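Glycosyl hydrolase, BNR repeat (Ralstonia eutropha, PDB 3B7F) is a putative glycosyl hydrolase with BNR repeats, built as a seven-bladed beta-propeller, whose substrate is not established. Local coordinates at residues L25-K31 with P383-Q389. Residues are numbered along the deposited sequence; the frame is centred on the assembly and turned at random.
Sequences LLVATIK and PHIYAVQ
Leu26 and Gln389 form a hydrogen-bonded antiparallel pair, Leu26 N meeting Gln389 O at 2.8 Å in the carbonyl plane; Ala28 and Ala387 form the next, while Val27 and Val388 make the non-hydrogen-bonded pair between them. Past Ala28 the alignment slips by one residue. Ala28 O accepts from Tyr386 N at 2.9 Å and from Ala387 N at 3.3 Å, both donors arriving from the same face of its carbonyl plane: a classic beta bulge. Pairing then resumes with Thr29 opposite Ile385, and Ile30 N binds His384 O at 3.0 Å, the donor almost in line with the carbonyl bond.

Apolar contacts divide between the two faces. Val27 CG1 lies 4.1 Å from Ile385 CG2 beside the Thr29 and Val388 side chains, whereas Ala28 CB and Ala387 CB meet at 3.9 Å on the other face. Beyond the bulge, Ile30 is the hub: its CG2 packs 3.6 Å from His384 CB and its CB against Tyr386 CE2, while the extended side chain (chi1 -160°, chi2 164°) brings CD1 alongside Tyr386 OH in van der Waals contact.

Among polar side chains, Thr29 OG1 accepts from Lys31 N at 3.1 Å, closing an ST turn, and also bonds Gly32 O; Pro383 CB lies against the same oxygen.

In the sheet, strand 24-29 runs between strand 32-38 and the C-terminal strand 385-391, so segments 352 residues apart in sequence share one blade, the "Velcro" closure of a propeller. Ile365 of strand 365-368 covers the Val27 face, and Ile57 and Ile60 of strand 56-62 the Ala28 face.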
ATOM      1  N   LEU A  25      12.325   8.751  -2.621  1.00 26.98           N
ATOM      2  CA  LEU A  25      10.873   8.531  -2.609  1.00 26.69           C
ATOM      3  C   LEU A  25      10.493   8.358  -4.064  1.00 26.06           C
ATOM      4  O   LEU A  25      10.930   9.122  -4.878  1.00 27.53           O
ATOM      5  CB  LEU A  25      10.099   9.694  -1.984  1.00 25.81           C
ATOM      6  CG  LEU A  25      10.445  10.100  -0.550  1.00 21.32           C
ATOM      7  CD1 LEU A  25       9.629  11.331  -0.208  1.00 15.87           C
ATOM      8  CD2 LEU A  25      10.214   8.954   0.478  1.00 18.76           C
ATOM      9  N   LEU A  26       9.712   7.329  -4.356  1.00 27.23           N
ATOM     10  CA  LEU A  26       9.274   6.946  -5.693  1.00 25.18           C
ATOM     11  C   LEU A  26       7.815   7.329  -5.730  1.00 23.85           C
ATOM     12  O   LEU A  26       7.019   6.699  -5.027  1.00 23.44           O
ATOM     13  CB  LEU A  26       9.438   5.434  -5.878  1.00 27.16           C
ATOM     14  CG  LEU A  26      10.723   4.775  -5.364  1.00 29.98           C
ATOM     15  CD1 LEU A  26      10.669   3.230  -5.667  1.00 22.90           C
ATOM     16  CD2 LEU A  26      11.955   5.432  -5.954  1.00 19.37           C
ATOM     17  N   VAL A  27       7.472   8.338  -6.554  1.00 22.79           N
ATOM     18  CA  VAL A  27       6.177   8.954  -6.553  1.00 23.55           C
ATOM     19  C   VAL A  27       5.402   8.660  -7.830  1.00 25.58           C
ATOM     20  O   VAL A  27       5.792   9.116  -8.911  1.00 27.15           O
ATOM     21  CB  VAL A  27       6.304  10.506  -6.404  1.00 21.83           C
ATOM     22  CG1 VAL A  27       4.921  11.141  -6.290  1.00 19.35           C
ATOM     23  CG2 VAL A  27       7.196  10.884  -5.215  1.00 22.94           C
ATOM     24  N   ALA A  28       4.297   7.930  -7.685  1.00 23.79           N
ATOM     25  CA  ALA A  28       3.433   7.538  -8.787  1.00 24.93           C
ATOM     26  C   ALA A  28       2.270   8.497  -8.852  1.00 24.31           C
ATOM     27  O   ALA A  28       1.602   8.718  -7.837  1.00 23.94           O
ATOM     28  CB  ALA A  28       2.922   6.097  -8.579  1.00 23.57           C
ATOM     29  N   THR A  29       2.040   9.090 -10.028  1.00 25.72           N
ATOM     30  CA  THR A  29       0.926  10.008 -10.214  1.00 24.67           C
ATOM     31  C   THR A  29       0.156   9.646 -11.462  1.00 26.83           C
ATOM     32  O   THR A  29       0.613   8.873 -12.320  1.00 27.23           O
ATOM     33  CB  THR A  29       1.360  11.507 -10.333  1.00 25.56           C
ATOM     34  OG1 THR A  29       1.714  11.807 -11.683  1.00 17.44           O
ATOM     35  CG2 THR A  29       2.496  11.856  -9.376  1.00 24.24           C
ATOM     36  N   ILE A  30      -1.019  10.253 -11.557  1.00 26.44           N
ATOM     37  CA  ILE A  30      -1.915  10.084 -12.669  1.00 26.03           C
ATOM     38  C   ILE A  30      -1.312  10.487 -14.031  1.00 27.53           C
ATOM     39  O   ILE A  30      -1.817  10.021 -15.062  1.00 24.18           O
ATOM     40  CB  ILE A  30      -3.228  10.860 -12.397  1.00 27.58           C
ATOM     41  CG1 ILE A  30      -4.381  10.340 -13.274  1.00 31.09           C
ATOM     42  CG2 ILE A  30      -2.973  12.385 -12.543  1.00 19.27           C
ATOM     43  CD1 ILE A  30      -5.796  10.790 -12.794  1.00 29.62           C
ATOM     44  N   LYS A  31      -0.258  11.326 -14.037  1.00 27.49           N
ATOM     45  CA  LYS A  31       0.408  11.755 -15.282  1.00 27.81           C
ATOM     46  C   LYS A  31       1.918  11.565 -15.314  1.00 28.36           C
ATOM     47  O   LYS A  31       2.595  12.239 -16.097  1.00 29.94           O
ATOM     48  CB  LYS A  31       0.052  13.233 -15.613  1.00 25.99           C
ATOM     49  CG  LYS A  31      -1.415  13.469 -15.952  1.00 28.47           C
ATOM     50  CD  LYS A  31      -1.826  12.885 -17.306  1.00 29.18           C
ATOM     51  CE  LYS A  31      -3.307  13.092 -17.513  1.00 33.42           C
ATOM     52  NZ  LYS A  31      -3.735  12.448 -18.750  1.00 31.29           N
ATOM     53  N   PRO A 383       1.125  16.168 -10.350  1.00 23.56           N
ATOM     54  CA  PRO A 383      -0.204  15.663 -10.634  1.00 24.04           C
ATOM     55  C   PRO A 383      -0.701  14.791  -9.495  1.00 23.19           C
ATOM     56  O   PRO A 383       0.077  14.410  -8.638  1.00 24.95           O
ATOM     57  CB  PRO A 383       0.016  14.840 -11.906  1.00 25.21           C
ATOM     58  CG  PRO A 383       1.264  15.458 -12.532  1.00 23.23           C
ATOM     59  CD  PRO A 383       2.101  15.659 -11.339  1.00 22.01           C
ATOM     60  N   HIS A 384      -1.999  14.519  -9.493  1.00 23.28           N
ATOM     61  CA  HIS A 384      -2.688  13.652  -8.519  1.00 24.51           C
ATOM     62  C   HIS A 384      -1.841  12.429  -8.113  1.00 24.77           C
ATOM     63  O   HIS A 384      -1.593  11.559  -8.932  1.00 24.39           O
ATOM     64  CB  HIS A 384      -4.013  13.237  -9.198  1.00 27.20           C
ATOM     65  CG  HIS A 384      -4.913  12.340  -8.395  1.00 33.69           C
ATOM     66  ND1 HIS A 384      -6.164  12.744  -7.972  1.00 33.66           N
ATOM     67  CD2 HIS A 384      -4.776  11.053  -7.991  1.00 40.63           C
ATOM     68  CE1 HIS A 384      -6.742  11.752  -7.320  1.00 33.00           C
ATOM     69  NE2 HIS A 384      -5.920  10.718  -7.310  1.00 37.57           N
ATOM     70  N   ILE A 385      -1.438  12.347  -6.838  1.00 26.72           N
ATOM     71  CA  ILE A 385      -0.572  11.269  -6.341  1.00 24.93           C
ATOM     72  C   ILE A 385      -1.338  10.002  -5.880  1.00 26.06           C
ATOM     73  O   ILE A 385      -2.219  10.052  -5.000  1.00 26.78           O
ATOM     74  CB  ILE A 385       0.373  11.782  -5.196  1.00 26.68           C
ATOM     75  CG1 ILE A 385       1.266  12.940  -5.690  1.00 15.59           C
ATOM     76  CG2 ILE A 385       1.228  10.653  -4.640  1.00 24.25           C
ATOM     77  CD1 ILE A 385       1.893  13.880  -4.523  1.00 18.72           C
ATOM     78  N   TYR A 386      -0.974   8.880  -6.497  1.00 24.78           N
ATOM     79  CA  TYR A 386      -1.489   7.530  -6.181  1.00 26.66           C
ATOM     80  C   TYR A 386      -0.619   6.813  -5.127  1.00 24.91           C
ATOM     81  O   TYR A 386      -1.156   6.252  -4.181  1.00 27.19           O
ATOM     82  CB  TYR A 386      -1.586   6.623  -7.431  1.00 28.88           C
ATOM     83  CG  TYR A 386      -2.706   6.942  -8.389  1.00 30.40           C
ATOM     84  CD1 TYR A 386      -4.024   6.863  -7.980  1.00 50.33           C
ATOM     85  CD2 TYR A 386      -2.472   7.255  -9.711  1.00 38.79           C
ATOM     86  CE1 TYR A 386      -5.080   7.143  -8.851  1.00 53.29           C
ATOM     87  CE2 TYR A 386      -3.539   7.527 -10.600  1.00 42.66           C
ATOM     88  CZ  TYR A 386      -4.835   7.480 -10.154  1.00 41.13           C
ATOM     89  OH  TYR A 386      -5.931   7.729 -10.974  1.00 37.73           O
ATOM     90  N   ALA A 387       0.704   6.903  -5.260  1.00 23.80           N
ATOM     91  CA  ALA A 387       1.621   6.190  -4.388  1.00 23.64           C
ATOM     92  C   ALA A 387       2.922   6.922  -4.122  1.00 25.51           C
ATOM     93  O   ALA A 387       3.432   7.629  -4.983  1.00 24.31           O
ATOM     94  CB  ALA A 387       1.949   4.815  -5.001  1.00 22.45           C
ATOM     95  N   VAL A 388       3.460   6.702  -2.917  1.00 25.06           N
ATOM     96  CA  VAL A 388       4.741   7.244  -2.482  1.00 23.99           C
ATOM     97  C   VAL A 388       5.367   6.075  -1.759  1.00 24.73           C
ATOM     98  O   VAL A 388       4.721   5.471  -0.925  1.00 26.10           O
ATOM     99  CB  VAL A 388       4.628   8.465  -1.568  1.00 23.01           C
ATOM    100  CG1 VAL A 388       6.018   8.967  -1.189  1.00 23.14           C
ATOM    101  CG2 VAL A 388       3.806   9.581  -2.242  1.00 19.36           C
ATOM    102  N   GLN A 389       6.599   5.748  -2.132  1.00 24.75           N
ATOM    103  CA  GLN A 389       7.328   4.629  -1.612  1.00 25.24           C
ATOM    104  C   GLN A 389       8.790   4.996  -1.331  1.00 24.16           C
ATOM    105  O   GLN A 389       9.453   5.588  -2.165  1.00 28.04           O
ATOM    106  CB  GLN A 389       7.253   3.541  -2.667  1.00 24.76           C
ATOM    107  CG  GLN A 389       7.880   2.234  -2.333  1.00 33.16           C
ATOM    108  CD  GLN A 389       7.126   1.428  -1.289  1.00 37.75           C
ATOM    109  OE1 GLN A 389       5.935   1.174  -1.428  1.00 48.96           O
ATOM    110  NE2 GLN A 389       7.845   0.975  -0.271  1.00 35.16           N
TER